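Local atomic coordinates of transketolase (Campylobacter jejuni, PDB entry 3L84), a protein that belongs to the transketolase family of thiamine diphosphate-binding enzymes and assembles from two copies of the same chain. Residues L155-S165 against F194-Q205. Sequence-based numbering, arbitrary orientation.
Sequences LQEGISYEACS and FNENVKMRFEAQ
In the thiamine diphosphate-binding domain, two helices flanking the parallel sheet, 158-169 and 198-204, are joined by R201, whose guanidinium lies over one face of the Y161 ring. The stack is nearly flat, with planes 11° apart and R201 CZ 3.5 Å from the Y161 ring centroid, which qualifies as cation-pi. R201 CG stands anti to the backbone N (chi1 159°) and the chain runs extended to NE, carrying the charge across to the end of helix 152-156. There R201 NH1 (2.9 Å) and NH2 (3.0 Å) both donate to L155 O. The NH2 bond uses a lone pair in the carbonyl plane, whereas NH1 approaches from above that plane; a weak bond from NH2 to S160 OG is added. E196 ties together the two stacked groups: its OE1 forms a salt bridge with R201 NH1, and its OE2 accepts from Y161 OH at 2.6 Å, each oxygen met on its syn side but from outside the carboxylate plane. This fixes the guanidinium's rotation and probably stabilises its charge in a buried setting. E196 OE2 also bonds S165 OG of the second subunit, so the network continues across the dimer interface.

On one flank, the Q156 amide and F194 ring planes are nearly parallel, 6° apart, but the amide is not stacked on the ring: Q156 NE2 lies 3.5 Å from F194 CB, and Q156 CG sits obliquely beside F194 CD1. Q156 OE1 accepts from I389 N of the second subunit. Beyond the stack, C164 SG approaches F202 CE2 obliquely at 3.7 Å, and L155 CD2 meets the edge of the same ring. Q205 NE2 donates to Y161 O at 3.0 Å, from the face opposite S165 N, giving that helical carbonyl a second donor. Together these contacts form a buried helix-helix junction of an alpha/beta domain, centred on an arginine-tyrosine cation-pi stack, that itself forms part of the dimer interface.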
loop_
_atom_site.group_PDB
_atom_site.type_symbol
_atom_site.label_atom_id
_atom_site.label_comp_id
_atom_site.label_asym_id
_atom_site.label_seq_id
_atom_site.Cartn_x
_atom_site.Cartn_y
_atom_site.Cartn_z
ATOM N N LEU A 155 -13.633 8.552 -2.575
ATOM C CA LEU A 155 -14.601 7.565 -2.120
ATOM C C LEU A 155 -14.460 6.200 -2.768
ATOM O O LEU A 155 -14.949 5.216 -2.238
ATOM C CB LEU A 155 -16.025 8.116 -2.214
ATOM C CG LEU A 155 -16.228 9.325 -1.270
ATOM C CD1 LEU A 155 -17.696 9.668 -1.220
ATOM C CD2 LEU A 155 -15.693 9.147 0.158
ATOM N N GLN A 156 -13.742 6.107 -3.876
ATOM C CA GLN A 156 -13.450 4.789 -4.463
ATOM C C GLN A 156 -12.293 4.111 -3.788
ATOM O O GLN A 156 -12.180 2.883 -3.834
ATOM C CB GLN A 156 -13.236 4.913 -5.976
ATOM C CG GLN A 156 -14.503 5.256 -6.705
ATOM C CD GLN A 156 -14.354 5.318 -8.197
ATOM O OE1 GLN A 156 -13.527 4.597 -8.780
ATOM N NE2 GLN A 156 -15.190 6.151 -8.845
ATOM N N GLU A 157 -11.401 4.883 -3.196
ATOM C CA GLU A 157 -10.217 4.324 -2.537
ATOM C C GLU A 157 -10.607 3.531 -1.299
ATOM O O GLU A 157 -11.414 3.985 -0.483
ATOM C CB GLU A 157 -9.246 5.446 -2.169
ATOM C CG GLU A 157 -8.480 5.941 -3.347
ATOM C CD GLU A 157 -7.394 4.999 -3.823
ATOM O OE1 GLU A 157 -7.182 3.863 -3.311
ATOM O OE2 GLU A 157 -6.672 5.440 -4.794
ATOM N N GLY A 158 -10.028 2.358 -1.133
ATOM C CA GLY A 158 -10.293 1.520 0.051
ATOM C C GLY A 158 -10.121 2.230 1.381
ATOM O O GLY A 158 -10.881 1.987 2.328
ATOM N N ILE A 159 -9.140 3.127 1.463
ATOM C CA ILE A 159 -8.855 3.811 2.736
ATOM C C ILE A 159 -10.076 4.622 3.213
ATOM O O ILE A 159 -10.278 4.790 4.420
ATOM C CB ILE A 159 -7.620 4.662 2.631
ATOM C CG1 ILE A 159 -7.080 5.031 3.997
ATOM C CG2 ILE A 159 -7.845 5.882 1.714
ATOM C CD1 ILE A 159 -5.803 5.907 3.957
ATOM N N SER A 160 -10.893 5.130 2.285
ATOM C CA SER A 160 -12.055 5.896 2.689
ATOM C C SER A 160 -13.082 5.011 3.417
ATOM O O SER A 160 -13.624 5.399 4.450
ATOM C CB SER A 160 -12.706 6.593 1.480
ATOM O OG SER A 160 -13.364 5.693 0.578
ATOM N N TYR A 161 -13.305 3.800 2.897
ATOM C CA TYR A 161 -14.240 2.877 3.502
ATOM C C TYR A 161 -13.744 2.460 4.897
ATOM O O TYR A 161 -14.500 2.368 5.861
ATOM C CB TYR A 161 -14.415 1.612 2.661
ATOM C CG TYR A 161 -14.942 1.775 1.268
ATOM C CD1 TYR A 161 -16.274 1.531 0.988
ATOM C CD2 TYR A 161 -14.099 2.039 0.199
ATOM C CE1 TYR A 161 -16.750 1.582 -0.325
ATOM C CE2 TYR A 161 -14.552 2.113 -1.101
ATOM C CZ TYR A 161 -15.882 1.850 -1.363
ATOM O OH TYR A 161 -16.304 1.888 -2.687
ATOM N N GLU A 162 -12.429 2.235 4.990
ATOM C CA GLU A 162 -11.848 1.829 6.277
ATOM C C GLU A 162 -12.040 2.898 7.297
ATOM O O GLU A 162 -12.454 2.628 8.430
ATOM C CB GLU A 162 -10.334 1.629 6.105
ATOM C CG GLU A 162 -9.839 0.404 5.288
ATOM C CD GLU A 162 -8.330 0.310 5.195
ATOM O OE1 GLU A 162 -7.602 1.043 5.887
ATOM O OE2 GLU A 162 -7.825 -0.510 4.396
ATOM N N ALA A 163 -11.698 4.134 6.955
ATOM C CA ALA A 163 -11.797 5.208 7.939
ATOM C C ALA A 163 -13.232 5.522 8.335
ATOM O O ALA A 163 -13.537 5.768 9.501
ATOM C CB ALA A 163 -11.121 6.476 7.395
ATOM N N CYS A 164 -14.112 5.509 7.352
ATOM C CA CYS A 164 -15.512 5.802 7.632
ATOM C C CYS A 164 -16.155 4.677 8.466
ATOM O O CYS A 164 -17.060 4.933 9.260
ATOM C CB CYS A 164 -16.264 6.049 6.354
ATOM S SG CYS A 164 -15.790 7.641 5.577
ATOM N N SER A 165 -15.666 3.452 8.324
ATOM C CA SER A 165 -16.089 2.366 9.185
ATOM C C SER A 165 -15.823 2.746 10.637
ATOM O O SER A 165 -16.709 2.662 11.488
ATOM C CB SER A 165 -15.339 1.079 8.821
ATOM O OG SER A 165 -15.961 -0.054 9.451
ATOM N N PHE A 194 -18.224 3.127 -11.394
ATOM C CA PHE A 194 -18.804 3.245 -10.054
ATOM C C PHE A 194 -20.286 3.469 -10.132
ATOM O O PHE A 194 -20.720 4.359 -10.890
ATOM C CB PHE A 194 -18.153 4.414 -9.309
ATOM C CG PHE A 194 -18.575 4.561 -7.857
ATOM C CD1 PHE A 194 -17.864 3.971 -6.844
ATOM C CD2 PHE A 194 -19.659 5.375 -7.521
ATOM C CE1 PHE A 194 -18.196 4.160 -5.536
ATOM C CE2 PHE A 194 -20.001 5.548 -6.192
ATOM C CZ PHE A 194 -19.261 4.973 -5.206
ATOM N N ASN A 195 -21.069 2.656 -9.425
ATOM C CA ASN A 195 -22.526 2.870 -9.352
ATOM C C ASN A 195 -23.108 2.463 -7.993
ATOM O O ASN A 195 -24.291 2.115 -7.913
ATOM C CB ASN A 195 -23.256 2.168 -10.509
ATOM C CG ASN A 195 -23.350 0.683 -10.341
ATOM O OD1 ASN A 195 -22.591 0.071 -9.599
ATOM N ND2 ASN A 195 -24.302 0.064 -11.055
ATOM N N GLU A 196 -22.335 2.566 -6.932
ATOM C CA GLU A 196 -22.810 2.284 -5.570
ATOM C C GLU A 196 -23.964 3.190 -5.192
ATOM O O GLU A 196 -24.037 4.342 -5.637
ATOM C CB GLU A 196 -21.721 2.522 -4.512
ATOM C CG GLU A 196 -20.537 1.646 -4.687
ATOM C CD GLU A 196 -19.492 1.812 -3.602
ATOM O OE1 GLU A 196 -19.597 2.711 -2.752
ATOM O OE2 GLU A 196 -18.511 1.021 -3.647
ATOM N N ASN A 197 -24.838 2.666 -4.335
ATOM C CA ASN A 197 -25.800 3.486 -3.616
ATOM C C ASN A 197 -25.034 4.102 -2.443
ATOM O O ASN A 197 -24.824 3.473 -1.402
ATOM C CB ASN A 197 -26.990 2.642 -3.176
ATOM C CG ASN A 197 -28.059 3.470 -2.510
ATOM O OD1 ASN A 197 -27.768 4.497 -1.893
ATOM N ND2 ASN A 197 -29.298 3.026 -2.636
ATOM N N VAL A 198 -24.553 5.328 -2.648
ATOM C CA VAL A 198 -23.669 5.981 -1.693
ATOM C C VAL A 198 -24.394 6.254 -0.366
ATOM O O VAL A 198 -23.813 6.057 0.704
ATOM C CB VAL A 198 -23.055 7.273 -2.297
ATOM C CG1 VAL A 198 -22.262 8.085 -1.219
ATOM C CG2 VAL A 198 -22.151 6.897 -3.496
ATOM N N LYS A 199 -25.674 6.647 -0.431
ATOM C CA LYS A 199 -26.436 6.846 0.792
ATOM C C LYS A 199 -26.491 5.556 1.624
ATOM O O LYS A 199 -26.206 5.563 2.819
ATOM C CB LYS A 199 -27.829 7.353 0.446
ATOM C CG LYS A 199 -28.765 7.557 1.624
ATOM C CD LYS A 199 -30.011 8.336 1.160
ATOM C CE LYS A 199 -30.831 8.812 2.324
ATOM N NZ LYS A 199 -31.583 7.710 2.936
HETATM N N MSE A 200 -26.820 4.441 0.976
HETATM C CA MSE A 200 -26.866 3.174 1.679
HETATM C C MSE A 200 -25.526 2.720 2.245
HETATM O O MSE A 200 -25.453 2.187 3.373
HETATM C CB MSE A 200 -27.426 2.085 0.765
HETATM C CG MSE A 200 -27.773 0.795 1.452
HETATM SE SE MSE A 200 -28.607 -0.505 0.314
HETATM C CE MSE A 200 -29.398 0.507 -0.966
ATOM N N ARG A 201 -24.453 2.933 1.479
ATOM C CA ARG A 201 -23.115 2.608 1.923
ATOM C C ARG A 201 -22.800 3.312 3.222
ATOM O O ARG A 201 -22.311 2.691 4.173
ATOM C CB ARG A 201 -22.128 3.048 0.847
ATOM C CG ARG A 201 -20.689 3.247 1.286
ATOM C CD ARG A 201 -19.889 3.893 0.194
ATOM N NE ARG A 201 -18.573 4.278 0.673
ATOM C CZ ARG A 201 -17.559 4.613 -0.114
ATOM N NH1 ARG A 201 -17.670 4.552 -1.447
ATOM N NH2 ARG A 201 -16.412 5.036 0.426
ATOM N N PHE A 202 -23.064 4.621 3.258
ATOM C CA PHE A 202 -22.711 5.385 4.455
ATOM C C PHE A 202 -23.664 5.156 5.625
ATOM O O PHE A 202 -23.245 5.158 6.783
ATOM C CB PHE A 202 -22.579 6.870 4.121
ATOM C CG PHE A 202 -21.229 7.224 3.530
ATOM C CD1 PHE A 202 -20.973 7.036 2.193
ATOM C CD2 PHE A 202 -20.247 7.768 4.320
ATOM C CE1 PHE A 202 -19.733 7.347 1.653
ATOM C CE2 PHE A 202 -19.016 8.082 3.794
ATOM C CZ PHE A 202 -18.769 7.867 2.440
ATOM N N GLU A 203 -24.945 4.917 5.325
ATOM C CA GLU A 203 -25.856 4.518 6.386
ATOM C C GLU A 203 -25.455 3.175 7.001
ATOM O O GLU A 203 -25.565 2.977 8.211
ATOM C CB GLU A 203 -27.306 4.491 5.872
ATOM C CG GLU A 203 -27.832 5.923 5.613
ATOM C CD GLU A 203 -29.252 6.003 5.061
ATOM O OE1 GLU A 203 -29.808 7.139 5.045
ATOM O OE2 GLU A 203 -29.830 4.981 4.629
ATOM N N ALA A 204 -24.888 2.272 6.195
ATOM C CA ALA A 204 -24.405 0.976 6.702
ATOM C C ALA A 204 -23.243 1.158 7.678
ATOM O O ALA A 204 -23.023 0.322 8.558
ATOM C CB ALA A 204 -23.977 0.071 5.551
ATOM N N GLN A 205 -22.533 2.272 7.544
ATOM C CA GLN A 205 -21.409 2.623 8.396
ATOM C C GLN A 205 -21.763 3.671 9.432
ATOM O O GLN A 205 -20.869 4.343 9.959
ATOM C CB GLN A 205 -20.224 3.115 7.551
ATOM C CG GLN A 205 -19.703 2.087 6.619
ATOM C CD GLN A 205 -18.434 2.517 5.913
ATOM O OE1 GLN A 205 -18.368 3.622 5.380
ATOM N NE2 GLN A 205 -17.410 1.658 5.893
HETATM O O HOH W 1 -19.284 1.626 10.835
#